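Acetyl-xylan esterase (Streptomyces lividans, PDB 2CC0) removes acetyl groups from acetylated xylan in plant cell walls, as a metal-dependent family 4 carbohydrate esterase that here carries zinc. Local coordinates at residues 2-10 against 172-182; 59-69 against 80-88. All coordinates share one frame; numbering follows the deposited sequence.

Contact 1: residues 2-10 against 172-182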
ATOM      1  N   ALA A   2       4.982  -9.166  23.063  1.00 20.75           N
ATOM      2  CA  ALA A   2       6.146  -8.336  22.823  1.00 20.97           C
ATOM      3  C   ALA A   2       5.936  -7.554  21.517  1.00 20.72           C
ATOM      4  O   ALA A   2       6.276  -6.369  21.458  1.00 22.74           O
ATOM      5  CB  ALA A   2       7.406  -9.186  22.763  1.00 20.97           C
ATOM      6  N   CYS A   3       5.362  -8.214  20.501  1.00 20.10           N
ATOM      7  CA  CYS A   3       5.026  -7.540  19.241  0.80 19.91           C
ATOM      8  C   CYS A   3       3.528  -7.683  18.970  1.00 19.13           C
ATOM      9  O   CYS A   3       3.061  -8.712  18.509  1.00 19.85           O
ATOM     10  CB  CYS A   3       5.853  -8.094  18.069  0.80 19.79           C
ATOM     11  SG  CYS A   3       7.650  -8.007  18.330  0.80 21.93           S
ATOM     12  N   ASN A   4       2.781  -6.633  19.277  1.00 18.20           N
ATOM     13  CA  ASN A   4       1.337  -6.598  18.971  1.00 18.02           C
ATOM     14  C   ASN A   4       1.071  -6.163  17.525  1.00 16.97           C
ATOM     15  O   ASN A   4      -0.040  -6.308  17.004  1.00 17.71           O
ATOM     16  CB  ASN A   4       0.597  -5.657  19.931  1.00 18.26           C
ATOM     17  CG  ASN A   4       0.648  -6.136  21.389  1.00 19.43           C
ATOM     18  OD1 ASN A   4       0.556  -7.341  21.676  1.00 20.91           O
ATOM     19  ND2 ASN A   4       0.786  -5.195  22.307  1.00 20.92           N
ATOM     20  N   GLY A   5       2.094  -5.626  16.865  1.00 15.60           N
ATOM     21  CA  GLY A   5       1.959  -5.188  15.475  1.00 14.38           C
ATOM     22  C   GLY A   5       3.353  -4.911  14.948  1.00 13.71           C
ATOM     23  O   GLY A   5       4.318  -4.937  15.723  1.00 13.41           O
ATOM     24  N   TYR A   6       3.442  -4.613  13.647  1.00 12.30           N
ATOM     25  CA  TYR A   6       4.732  -4.395  12.976  1.00 11.69           C
ATOM     26  C   TYR A   6       4.721  -3.134  12.167  1.00 11.33           C
ATOM     27  O   TYR A   6       3.692  -2.779  11.548  1.00 11.46           O
ATOM     28  CB  TYR A   6       5.095  -5.589  12.085  1.00 12.93           C
ATOM     29  CG  TYR A   6       5.331  -6.835  12.908  1.00 14.50           C
ATOM     30  CD1 TYR A   6       6.596  -7.124  13.413  1.00 15.06           C
ATOM     31  CD2 TYR A   6       4.277  -7.686  13.211  1.00 16.56           C
ATOM     32  CE1 TYR A   6       6.817  -8.256  14.184  1.00 17.02           C
ATOM     33  CE2 TYR A   6       4.479  -8.821  13.987  1.00 17.33           C
ATOM     34  CZ  TYR A   6       5.750  -9.094  14.475  1.00 17.59           C
ATOM     35  OH  TYR A   6       5.944 -10.224  15.253  1.00 19.77           O
ATOM     36  N   VAL A   7       5.870  -2.449  12.161  1.00 10.22           N
ATOM     37  CA  VAL A   7       6.027  -1.284  11.289  1.00  9.89           C
ATOM     38  C   VAL A   7       7.169  -1.525  10.322  1.00  9.49           C
ATOM     39  O   VAL A   7       8.013  -2.386  10.572  1.00 10.46           O
ATOM     40  CB  VAL A   7       6.323  -0.007  12.077  1.00  9.80           C
ATOM     41  CG1 VAL A   7       5.152   0.316  13.085  1.00  9.19           C
ATOM     42  CG2 VAL A   7       7.709  -0.095  12.776  1.00 10.36           C
ATOM     43  N   GLY A   8       7.184  -0.749   9.230  1.00  8.68           N
ATOM     44  CA  GLY A   8       8.201  -0.893   8.190  1.00  8.08           C
ATOM     45  C   GLY A   8       9.210   0.225   8.271  1.00  8.36           C
ATOM     46  O   GLY A   8       8.980   1.298   7.708  1.00  9.37           O
ATOM     47  N   LEU A   9      10.323  -0.007   8.979  1.00  7.19           N
ATOM     48  CA  LEU A   9      11.410   0.982   8.953  1.00  6.92           C
ATOM     49  C   LEU A   9      12.158   0.835   7.652  1.00  7.00           C
ATOM     50  O   LEU A   9      12.518  -0.282   7.269  1.00  7.42           O
ATOM     51  CB  LEU A   9      12.382   0.745  10.103  1.00  7.66           C
ATOM     52  CG  LEU A   9      11.752   0.779  11.488  1.00  7.55           C
ATOM     53  CD1 LEU A   9      12.869   0.505  12.544  1.00 10.60           C
ATOM     54  CD2 LEU A   9      11.015   2.090  11.795  1.00 11.60           C
ATOM     55  N   THR A  10      12.387   1.954   6.958  1.00  7.42           N
ATOM     56  CA  THR A  10      13.111   1.903   5.695  1.00  7.44           C
ATOM     57  C   THR A  10      14.141   3.018   5.606  1.00  7.95           C
ATOM     58  O   THR A  10      13.942   4.092   6.187  1.00  9.23           O
ATOM     59  CB  THR A  10      12.145   1.980   4.463  1.00  8.58           C
ATOM     60  OG1 THR A  10      11.634   3.313   4.342  1.00  7.84           O
ATOM     61  CG2 THR A  10      10.984   0.989   4.612  1.00  8.01           C
ATOM     62  N   LEU A 172       8.799   2.419  19.613  1.00 16.37           N
ATOM     63  CA  LEU A 172       8.105   1.223  19.155  1.00 16.59           C
ATOM     64  C   LEU A 172       7.787   0.293  20.326  1.00 17.81           C
ATOM     65  O   LEU A 172       6.656  -0.182  20.448  1.00 17.46           O
ATOM     66  CB  LEU A 172       8.912   0.483  18.089  1.00 15.62           C
ATOM     67  CG  LEU A 172       9.046   1.263  16.774  1.00 15.19           C
ATOM     68  CD1 LEU A 172       9.903   0.429  15.812  1.00 14.66           C
ATOM     69  CD2 LEU A 172       7.675   1.605  16.178  1.00 14.80           C
ATOM     70  N   ALA A 173       8.780   0.061  21.184  1.00 18.52           N
ATOM     71  CA  ALA A 173       8.616  -0.826  22.339  1.00 20.31           C
ATOM     72  C   ALA A 173       7.505  -0.313  23.246  1.00 21.25           C
ATOM     73  O   ALA A 173       6.657  -1.088  23.675  1.00 22.50           O
ATOM     74  CB  ALA A 173       9.937  -0.992  23.107  1.00 19.64           C
ATOM     75  N   GLY A 174       7.486   0.992  23.500  1.00 22.47           N
ATOM     76  CA  GLY A 174       6.415   1.610  24.304  1.00 23.95           C
ATOM     77  C   GLY A 174       5.008   1.342  23.789  1.00 24.60           C
ATOM     78  O   GLY A 174       4.031   1.307  24.578  1.00 26.19           O
ATOM     79  N   LYS A 175       4.897   1.121  22.481  1.00 23.74           N
ATOM     80  CA  LYS A 175       3.620   0.959  21.805  1.00 23.50           C
ATOM     81  C   LYS A 175       3.295  -0.493  21.531  1.00 21.92           C
ATOM     82  O   LYS A 175       2.263  -0.785  20.936  1.00 23.21           O
ATOM     83  CB  LYS A 175       3.639   1.721  20.479  1.00 24.02           C
ATOM     84  CG  LYS A 175       3.528   3.212  20.656  1.00 26.55           C
ATOM     85  CD  LYS A 175       3.734   3.901  19.351  1.00 29.82           C
ATOM     86  CE  LYS A 175       2.646   4.911  19.147  1.00 30.63           C
ATOM     87  NZ  LYS A 175       2.214   4.965  17.741  1.00 33.03           N
ATOM     88  N   GLY A 176       4.176  -1.400  21.950  1.00 20.23           N
ATOM     89  CA  GLY A 176       4.050  -2.822  21.605  1.00 19.14           C
ATOM     90  C   GLY A 176       4.180  -3.112  20.110  1.00 17.79           C
ATOM     91  O   GLY A 176       3.565  -4.044  19.588  1.00 17.99           O
ATOM     92  N   LEU A 177       4.969  -2.302  19.406  1.00 16.87           N
ATOM     93  CA  LEU A 177       5.189  -2.523  17.986  1.00 16.39           C
ATOM     94  C   LEU A 177       6.608  -2.967  17.756  1.00 16.78           C
ATOM     95  O   LEU A 177       7.523  -2.597  18.515  1.00 18.12           O
ATOM     96  CB  LEU A 177       4.912  -1.250  17.174  1.00 16.25           C
ATOM     97  CG  LEU A 177       3.455  -0.777  17.147  1.00 15.12           C
ATOM     98  CD1 LEU A 177       3.358   0.644  16.529  1.00 17.73           C
ATOM     99  CD2 LEU A 177       2.586  -1.788  16.389  1.00 16.94           C
ATOM    100  N   CYS A 178       6.787  -3.765  16.716  1.00 15.85           N
ATOM    101  CA  CYS A 178       8.127  -4.209  16.367  0.80 16.02           C
ATOM    102  C   CYS A 178       8.480  -3.882  14.939  1.00 15.39           C
ATOM    103  O   CYS A 178       7.615  -3.576  14.129  1.00 15.27           O
ATOM    104  CB  CYS A 178       8.254  -5.683  16.616  0.80 16.56           C
ATOM    105  SG  CYS A 178       8.045  -6.050  18.362  0.80 18.97           S
ATOM    106  N   SER A 179       9.773  -3.901  14.639  1.00 14.69           N
ATOM    107  CA  SER A 179      10.202  -3.622  13.266  1.00 13.98           C
ATOM    108  C   SER A 179       9.942  -4.873  12.431  1.00 14.29           C
ATOM    109  O   SER A 179      10.264  -6.001  12.849  1.00 17.06           O
ATOM    110  CB  SER A 179      11.665  -3.152  13.228  1.00 14.16           C
ATOM    111  OG  SER A 179      12.502  -4.061  13.907  1.00 14.74           O
ATOM    112  N   GLY A 180       9.307  -4.700  11.270  1.00 12.56           N
ATOM    113  CA  GLY A 180       8.943  -5.833  10.453  1.00 12.70           C
ATOM    114  C   GLY A 180       9.470  -5.727   9.029  1.00 11.71           C
ATOM    115  O   GLY A 180      10.181  -4.790   8.681  1.00 11.58           O
ATOM    116  N   MET A 181       9.156  -6.747   8.243  1.00 11.77           N
ATOM    117  CA  MET A 181       9.533  -6.712   6.843  0.50 11.63           C
ATOM    118  C   MET A 181       8.333  -6.231   6.050  1.00 11.40           C
ATOM    119  O   MET A 181       7.222  -6.128   6.573  1.00 12.43           O
ATOM    120  CB  MET A 181       9.989  -8.080   6.339  0.50 12.34           C
ATOM    121  CG  MET A 181       8.858  -9.045   6.175  0.50 12.48           C
ATOM    122  SD  MET A 181       9.439 -10.697   5.803  0.50 13.56           S
ATOM    123  CE  MET A 181       7.861 -11.520   5.826  0.50 14.81           C
ATOM    124  N   ILE A 182       8.581  -5.875   4.806  1.00  9.37           N
ATOM    125  CA  ILE A 182       7.510  -5.387   3.939  1.00  9.14           C
ATOM    126  C   ILE A 182       7.060  -6.484   2.985  1.00  9.13           C
ATOM    127  O   ILE A 182       7.871  -7.064   2.235  1.00  9.51           O
ATOM    128  CB  ILE A 182       7.932  -4.092   3.171  1.00  8.68           C
ATOM    129  CG1 ILE A 182       8.148  -2.942   4.188  1.00  9.40           C
ATOM    130  CG2 ILE A 182       6.862  -3.718   2.134  1.00  8.53           C
ATOM    131  CD1 ILE A 182       8.964  -1.755   3.643  1.00 11.24           C
TER
HETATM  132  O   HOH W   1       0.549  -2.673  21.782  1.00 38.07           O
HETATM  133  O   HOH W   2      11.050  -2.802   6.683  1.00  8.65           O
HETATM  134  O   HOH W   3      11.303  -2.509   9.837  1.00 10.11           O
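The Tyr6 ring meets the carbonyl oxygen of Ser179 at its edge, in the ring plane, 3.9 Å from CD1, while its CE1 packs on Cys178 CB at 3.8 Å. Ala191 and Pro192 of the C-terminal tail also touch this side chain. Tyr6 and Cys178 sit on the same face of the sheet, where strands 5-12 and 177-179 pair in parallel, adding the short strand 177-179 to the main sheet of the polysaccharide deacetylase fold. The backbone stitches run alternately: Cys178 N to Gly5 O, Val7 N to Cys178 O, and Gly180 N to Val7 O, the last at 2.7 Å. Replacing Tyr6 by alanine would take away the ring, which is likely to open a gap beside Cys178 CB and strip Ala191 and Pro192 of a neighbour. With chi1 at -60°, Val7 turns both methyls toward hydrophobic partners on the other sheet face: CG2 meets Leu172 CD1 at 3.8 Å and CG1 crosses Leu177 CD1 nearly at a right angle. Gly176 ends helix 159-174 in a Schellman motif, and Gly176 O accepts from Asn4 N at 2.7 Å. Next to this turn a disulfide ties the N-terminal segment to strand 177-179, Cys3 SG to Cys178 SG at 2.0 Å.

Contact 2: residues 59-69 against 80-88. With ZN (zinc ion), chain C.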
ATOM      1  N   VAL A  59      17.178  -5.914   1.582  1.00  7.78           N
ATOM      2  CA  VAL A  59      17.749  -4.963   0.619  1.00  7.71           C
ATOM      3  C   VAL A  59      16.776  -4.870  -0.557  1.00  7.84           C
ATOM      4  O   VAL A  59      16.296  -5.891  -1.078  1.00  8.33           O
ATOM      5  CB  VAL A  59      19.142  -5.423   0.111  1.00  8.09           C
ATOM      6  CG1 VAL A  59      19.730  -4.338  -0.802  1.00  9.52           C
ATOM      7  CG2 VAL A  59      20.058  -5.717   1.309  1.00  8.92           C
ATOM      8  N   ALA A  60      16.499  -3.635  -0.962  1.00  7.22           N
ATOM      9  CA  ALA A  60      15.522  -3.359  -1.997  1.00  5.97           C
ATOM     10  C   ALA A  60      16.065  -2.363  -3.021  1.00  6.47           C
ATOM     11  O   ALA A  60      17.150  -1.803  -2.844  1.00  7.40           O
ATOM     12  CB  ALA A  60      14.206  -2.863  -1.381  1.00  6.67           C
ATOM     13  N   ASN A  61      15.318  -2.226  -4.113  1.00  6.08           N
ATOM     14  CA  ASN A  61      15.759  -1.496  -5.330  1.00  6.37           C
ATOM     15  C   ASN A  61      15.291  -0.042  -5.289  1.00  6.38           C
ATOM     16  O   ASN A  61      14.084   0.213  -5.127  1.00  7.05           O
ATOM     17  CB  ASN A  61      15.182  -2.255  -6.552  1.00  7.12           C
ATOM     18  CG  ASN A  61      15.642  -1.718  -7.910  1.00  7.68           C
ATOM     19  OD1 ASN A  61      15.733  -0.507  -8.143  1.00  7.54           O
ATOM     20  ND2 ASN A  61      15.836  -2.655  -8.855  1.00  7.83           N
ATOM     21  N   HIS A  62      16.222   0.902  -5.459  1.00  6.88           N
ATOM     22  CA  HIS A  62      15.881   2.329  -5.435  1.00  7.36           C
ATOM     23  C   HIS A  62      16.380   3.045  -6.716  1.00  7.40           C
ATOM     24  O   HIS A  62      16.655   4.247  -6.677  1.00  8.48           O
ATOM     25  CB  HIS A  62      16.422   2.999  -4.168  1.00  8.12           C
ATOM     26  CG  HIS A  62      15.825   4.348  -3.868  1.00  8.08           C
ATOM     27  ND1 HIS A  62      14.490   4.658  -4.066  1.00  9.29           N
ATOM     28  CD2 HIS A  62      16.384   5.448  -3.320  1.00  9.04           C
ATOM     29  CE1 HIS A  62      14.262   5.907  -3.678  1.00  9.63           C
ATOM     30  NE2 HIS A  62      15.396   6.410  -3.223  1.00  8.60           N
ATOM     31  N   SER A  63      16.396   2.308  -7.838  1.00  7.92           N
ATOM     32  CA  SER A  63      16.934   2.750  -9.152  1.00  7.60           C
ATOM     33  C   SER A  63      18.461   2.807  -9.143  1.00  7.36           C
ATOM     34  O   SER A  63      19.087   2.657  -8.084  1.00  7.97           O
ATOM     35  CB  SER A  63      16.361   4.097  -9.605  1.00  7.31           C
ATOM     36  OG  SER A  63      17.076   5.173  -9.000  1.00  8.38           O
ATOM     37  N   TYR A  64      19.049   3.023 -10.323  1.00  7.96           N
ATOM     38  CA  TYR A  64      20.512   3.004 -10.440  1.00  7.96           C
ATOM     39  C   TYR A  64      21.144   4.344 -10.079  1.00  8.53           C
ATOM     40  O   TYR A  64      22.150   4.369  -9.361  1.00  8.94           O
ATOM     41  CB  TYR A  64      20.977   2.540 -11.828  1.00  9.60           C
ATOM     42  CG  TYR A  64      22.369   1.955 -11.779  1.00  9.72           C
ATOM     43  CD1 TYR A  64      22.566   0.618 -11.411  1.00 11.01           C
ATOM     44  CD2 TYR A  64      23.497   2.734 -12.093  1.00 11.29           C
ATOM     45  CE1 TYR A  64      23.863   0.052 -11.342  1.00 10.98           C
ATOM     46  CE2 TYR A  64      24.795   2.179 -12.014  1.00 11.01           C
ATOM     47  CZ  TYR A  64      24.964   0.855 -11.651  1.00 12.02           C
ATOM     48  OH  TYR A  64      26.243   0.322 -11.568  1.00 13.53           O
ATOM     49  N   THR A  65      20.555   5.434 -10.562  1.00  9.28           N
ATOM     50  CA  THR A  65      21.158   6.764 -10.394  1.00  9.60           C
ATOM     51  C   THR A  65      20.179   7.795  -9.768  1.00  9.84           C
ATOM     52  O   THR A  65      20.486   8.989  -9.723  1.00 10.48           O
ATOM     53  CB  THR A  65      21.632   7.342 -11.770  1.00 10.31           C
ATOM     54  OG1 THR A  65      20.490   7.639 -12.595  1.00 12.99           O
ATOM     55  CG2 THR A  65      22.582   6.387 -12.513  1.00 11.66           C
ATOM     56  N   HIS A  66      19.008   7.339  -9.317  1.00  9.51           N
ATOM     57  CA  HIS A  66      18.014   8.199  -8.673  1.00  9.83           C
ATOM     58  C   HIS A  66      17.447   9.311  -9.606  1.00  9.98           C
ATOM     59  O   HIS A  66      17.344  10.464  -9.189  1.00 10.54           O
ATOM     60  CB  HIS A  66      18.608   8.803  -7.372  1.00 10.68           C
ATOM     61  CG  HIS A  66      17.584   9.221  -6.362  1.00 11.35           C
ATOM     62  ND1 HIS A  66      16.909  10.420  -6.427  1.00 12.77           N
ATOM     63  CD2 HIS A  66      17.134   8.602  -5.241  1.00 13.71           C
ATOM     64  CE1 HIS A  66      16.093  10.527  -5.394  1.00 14.59           C
ATOM     65  NE2 HIS A  66      16.208   9.439  -4.659  1.00 13.74           N
ATOM     66  N   PRO A  67      17.075   8.959 -10.851  1.00  9.75           N
ATOM     67  CA  PRO A  67      16.477   9.975 -11.731  1.00 10.51           C
ATOM     68  C   PRO A  67      15.022  10.199 -11.357  1.00 10.92           C
ATOM     69  O   PRO A  67      14.451   9.383 -10.621  1.00 10.80           O
ATOM     70  CB  PRO A  67      16.526   9.306 -13.115  1.00 11.26           C
ATOM     71  CG  PRO A  67      16.398   7.859 -12.819  1.00 10.48           C
ATOM     72  CD  PRO A  67      17.150   7.633 -11.517  1.00 10.01           C
ATOM     73  N   HIS A  68      14.422  11.261 -11.887  1.00 11.11           N
ATOM     74  CA  HIS A  68      12.970  11.384 -11.861  1.00 12.35           C
ATOM     75  C   HIS A  68      12.464  10.408 -12.921  1.00 12.66           C
ATOM     76  O   HIS A  68      12.470  10.706 -14.104  1.00 13.21           O
ATOM     77  CB  HIS A  68      12.582  12.825 -12.200  1.00 13.61           C
ATOM     78  CG  HIS A  68      12.860  13.794 -11.098  1.00 14.51           C
ATOM     79  ND1 HIS A  68      11.956  14.055 -10.090  1.00 16.59           N
ATOM     80  CD2 HIS A  68      13.945  14.563 -10.842  1.00 16.48           C
ATOM     81  CE1 HIS A  68      12.477  14.937  -9.253  1.00 16.65           C
ATOM     82  NE2 HIS A  68      13.679  15.264  -9.690  1.00 16.90           N
ATOM     83  N   MET A  69      12.028   9.222 -12.505  1.00 11.99           N
ATOM     84  CA  MET A  69      11.758   8.094 -13.435  0.50 11.84           C
ATOM     85  C   MET A  69      10.643   8.384 -14.442  1.00 12.56           C
ATOM     86  O   MET A  69      10.668   7.881 -15.559  1.00 13.05           O
ATOM     87  CB  MET A  69      11.431   6.792 -12.667  0.50 10.76           C
ATOM     88  CG  MET A  69      12.605   6.163 -11.858  0.50  9.65           C
ATOM     89  SD  MET A  69      13.867   5.241 -12.797  0.50  9.66           S
ATOM     90  CE  MET A  69      13.051   3.674 -13.162  0.50  8.88           C
ATOM     91  N   GLU A  80      17.439   1.345 -15.676  1.00 10.74           N
ATOM     92  CA  GLU A  80      17.672   1.764 -14.303  1.00 10.18           C
ATOM     93  C   GLU A  80      17.290   0.660 -13.313  1.00  9.72           C
ATOM     94  O   GLU A  80      18.015   0.369 -12.354  1.00  9.83           O
ATOM     95  CB  GLU A  80      16.851   3.033 -14.026  1.00 10.68           C
ATOM     96  CG  GLU A  80      17.460   4.314 -14.608  1.00 10.32           C
ATOM     97  CD  GLU A  80      18.468   5.000 -13.690  1.00 11.26           C
ATOM     98  OE1 GLU A  80      18.449   4.769 -12.469  1.00 11.00           O
ATOM     99  OE2 GLU A  80      19.288   5.796 -14.212  1.00 14.05           O
ATOM    100  N   ILE A  81      16.132   0.054 -13.532  1.00  9.32           N
ATOM    101  CA  ILE A  81      15.657  -0.992 -12.621  1.00  9.52           C
ATOM    102  C   ILE A  81      16.473  -2.300 -12.744  1.00  9.52           C
ATOM    103  O   ILE A  81      16.933  -2.879 -11.734  1.00  8.99           O
ATOM    104  CB  ILE A  81      14.143  -1.211 -12.806  1.00  9.61           C
ATOM    105  CG1 ILE A  81      13.400  -0.070 -12.078  1.00 11.77           C
ATOM    106  CG2 ILE A  81      13.718  -2.549 -12.227  1.00 11.05           C
ATOM    107  CD1 ILE A  81      11.895  -0.016 -12.348  1.00 12.52           C
ATOM    108  N   SER A  82      16.678  -2.747 -13.985  1.00 10.13           N
ATOM    109  CA  SER A  82      17.392  -4.000 -14.198  0.50 10.46           C
ATOM    110  C   SER A  82      18.854  -3.934 -13.730  1.00 10.69           C
ATOM    111  O   SER A  82      19.346  -4.877 -13.114  1.00 10.33           O
ATOM    112  CB  SER A  82      17.296  -4.440 -15.654  0.50 11.12           C
ATOM    113  OG  SER A  82      17.840  -3.463 -16.506  0.50 10.01           O
ATOM    114  N   ARG A  83      19.538  -2.828 -13.993  1.00 10.37           N
ATOM    115  CA  ARG A  83      20.933  -2.694 -13.557  0.50 10.69           C
ATOM    116  C   ARG A  83      21.028  -2.729 -12.038  1.00  9.79           C
ATOM    117  O   ARG A  83      21.997  -3.226 -11.474  1.00 10.92           O
ATOM    118  CB  ARG A  83      21.561  -1.419 -14.116  0.50 11.24           C
ATOM    119  CG  ARG A  83      21.895  -1.528 -15.607  0.50 13.62           C
ATOM    120  CD  ARG A  83      21.560  -0.235 -16.328  0.50 16.23           C
ATOM    121  NE  ARG A  83      22.501   0.817 -16.020  0.50 17.75           N
ATOM    122  CZ  ARG A  83      22.206   2.106 -15.882  0.50 18.64           C
ATOM    123  NH1 ARG A  83      20.965   2.551 -16.018  0.50 17.42           N
ATOM    124  NH2 ARG A  83      23.183   2.957 -15.608  0.50 18.86           N
ATOM    125  N   THR A  84      20.007  -2.174 -11.373  1.00  8.90           N
ATOM    126  CA  THR A  84      19.995  -2.208  -9.918  1.00  8.42           C
ATOM    127  C   THR A  84      19.729  -3.633  -9.361  1.00  8.76           C
ATOM    128  O   THR A  84      20.348  -4.024  -8.352  1.00  8.94           O
ATOM    129  CB  THR A  84      19.008  -1.146  -9.376  1.00  7.54           C
ATOM    130  OG1 THR A  84      19.412   0.141  -9.870  1.00  8.36           O
ATOM    131  CG2 THR A  84      19.031  -1.129  -7.851  1.00  7.01           C
ATOM    132  N   GLN A  85      18.818  -4.391 -10.001  1.00  8.85           N
ATOM    133  CA  GLN A  85      18.597  -5.802  -9.636  1.00  9.29           C
ATOM    134  C   GLN A  85      19.936  -6.540  -9.718  1.00  9.40           C
ATOM    135  O   GLN A  85      20.337  -7.228  -8.786  1.00  9.88           O
ATOM    136  CB  GLN A  85      17.587  -6.480 -10.579  1.00  9.00           C
ATOM    137  CG  GLN A  85      16.133  -5.968 -10.463  1.00 10.05           C
ATOM    138  CD  GLN A  85      15.538  -6.221  -9.073  1.00 10.51           C
ATOM    139  OE1 GLN A  85      15.679  -5.392  -8.166  1.00  9.49           O
ATOM    140  NE2 GLN A  85      14.929  -7.400  -8.886  1.00 10.73           N
ATOM    141  N   GLN A  86      20.634  -6.322 -10.831  1.00  9.85           N
ATOM    142  CA  GLN A  86      21.917  -6.980 -11.090  1.00 11.25           C
ATOM    143  C   GLN A  86      22.977  -6.560 -10.064  1.00 11.20           C
ATOM    144  O   GLN A  86      23.726  -7.400  -9.561  1.00 12.23           O
ATOM    145  CB  GLN A  86      22.376  -6.647 -12.514  1.00 12.41           C
ATOM    146  CG  GLN A  86      21.513  -7.288 -13.617  1.00 16.61           C
ATOM    147  CD  GLN A  86      21.542  -6.508 -14.937  1.00 24.55           C
ATOM    148  OE1 GLN A  86      22.385  -5.628 -15.136  1.00 25.10           O
ATOM    149  NE2 GLN A  86      20.592  -6.812 -15.835  1.00 25.38           N
ATOM    150  N   ALA A  87      23.053  -5.265  -9.757  1.00 10.54           N
ATOM    151  CA  ALA A  87      24.101  -4.791  -8.837  1.00  9.90           C
ATOM    152  C   ALA A  87      23.877  -5.323  -7.422  1.00 10.04           C
ATOM    153  O   ALA A  87      24.824  -5.723  -6.729  1.00 10.97           O
ATOM    154  CB  ALA A  87      24.192  -3.266  -8.833  1.00 10.29           C
ATOM    155  N   ILE A  88      22.618  -5.310  -6.970  1.00  9.38           N
ATOM    156  CA  ILE A  88      22.334  -5.794  -5.621  1.00  9.11           C
ATOM    157  C   ILE A  88      22.560  -7.312  -5.510  1.00  9.27           C
ATOM    158  O   ILE A  88      23.215  -7.797  -4.560  1.00 10.43           O
ATOM    159  CB  ILE A  88      20.916  -5.357  -5.156  1.00  8.27           C
ATOM    160  CG1 ILE A  88      20.873  -3.820  -5.066  1.00  7.91           C
ATOM    161  CG2 ILE A  88      20.529  -6.061  -3.852  1.00  9.38           C
ATOM    162  CD1 ILE A  88      19.451  -3.218  -4.935  1.00  9.74           C
TER
HETATM  163 ZN    ZN C 200      15.845   8.404  -2.727  0.50 12.92          ZN
HETATM  164  O   HOH W   4      16.076  10.134  -1.599  1.00 29.49           O
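Glu80 grips the loop after strand 58-61 with both carboxylate oxygens, tying the zinc-bearing loop of this polysaccharide deacetylase fold to helix 74-90. That loop carries His62 and His66, which bind zinc with Asp13 and a water among its other ligands; His62 NE2 reaches the metal at 2.1 Å, and His62 ND1 is held by Arg100 O.

Around this shell, Glu80 OE1 accepts two backbone N-H groups: Thr65 N comes in on the syn lone pair at 2.9 Å, and Tyr64 N on the anti side, tilted 30° from the carboxylate plane. Glu80 OE2 takes the Thr65 hydroxyl, OG1, at 2.7 Å, and Pro67 CD and CG lie against the carboxylate, so the group is held against turning. Its chain bends at chi2 (-87°) to bring the carboxylate to the loop.

Asn61 works from the strand end. Its ND2 donates almost straight to Gln85 OE1 at 2.8 Å and, more bent, to Ile81 O, both partners lying in its amide plane; Gln85 is itself anchored through NE2 to Pro96 O. The opposite end of the amide, OD1, accepts from Ser63 N in an Asx turn, and Ser63 OG accepts from His66 N in an ST motif.

Farther along the helix, in one of the two conformers of Arg83, the guanidinium stacks on one face of the Tyr64 ring, off-centre, with planes 27° apart; Arg83 NH2 sits 3.5 Å from Tyr64 CD2. Thr84 OG1 donates a hydrogen bond to Glu80 O, one turn back in the helix. Outermost, Val59 CG1 packs on Ile88 CG2 at 3.6 Å.

Both contacts reach the same parallel sheet but lie on opposite sides of the chain's centre, about 27 Å apart between their own centres and about 7 Å between nearest atoms. Each is partly buried. Contact 1 joins the N-terminal strand to the last strand of the main sheet and the helix end before it, by backbone hydrogen bonds, apolar side chains and a disulfide. Contact 2 joins a strand and its following loop to a helix close by in sequence; there polar side chains do most of the work, a carboxylate and an amide holding backbone groups. The loop of contact 2 supplies two zinc ligands, whereas in contact 1 the Thr10 side chain is about 10 Å from the zinc.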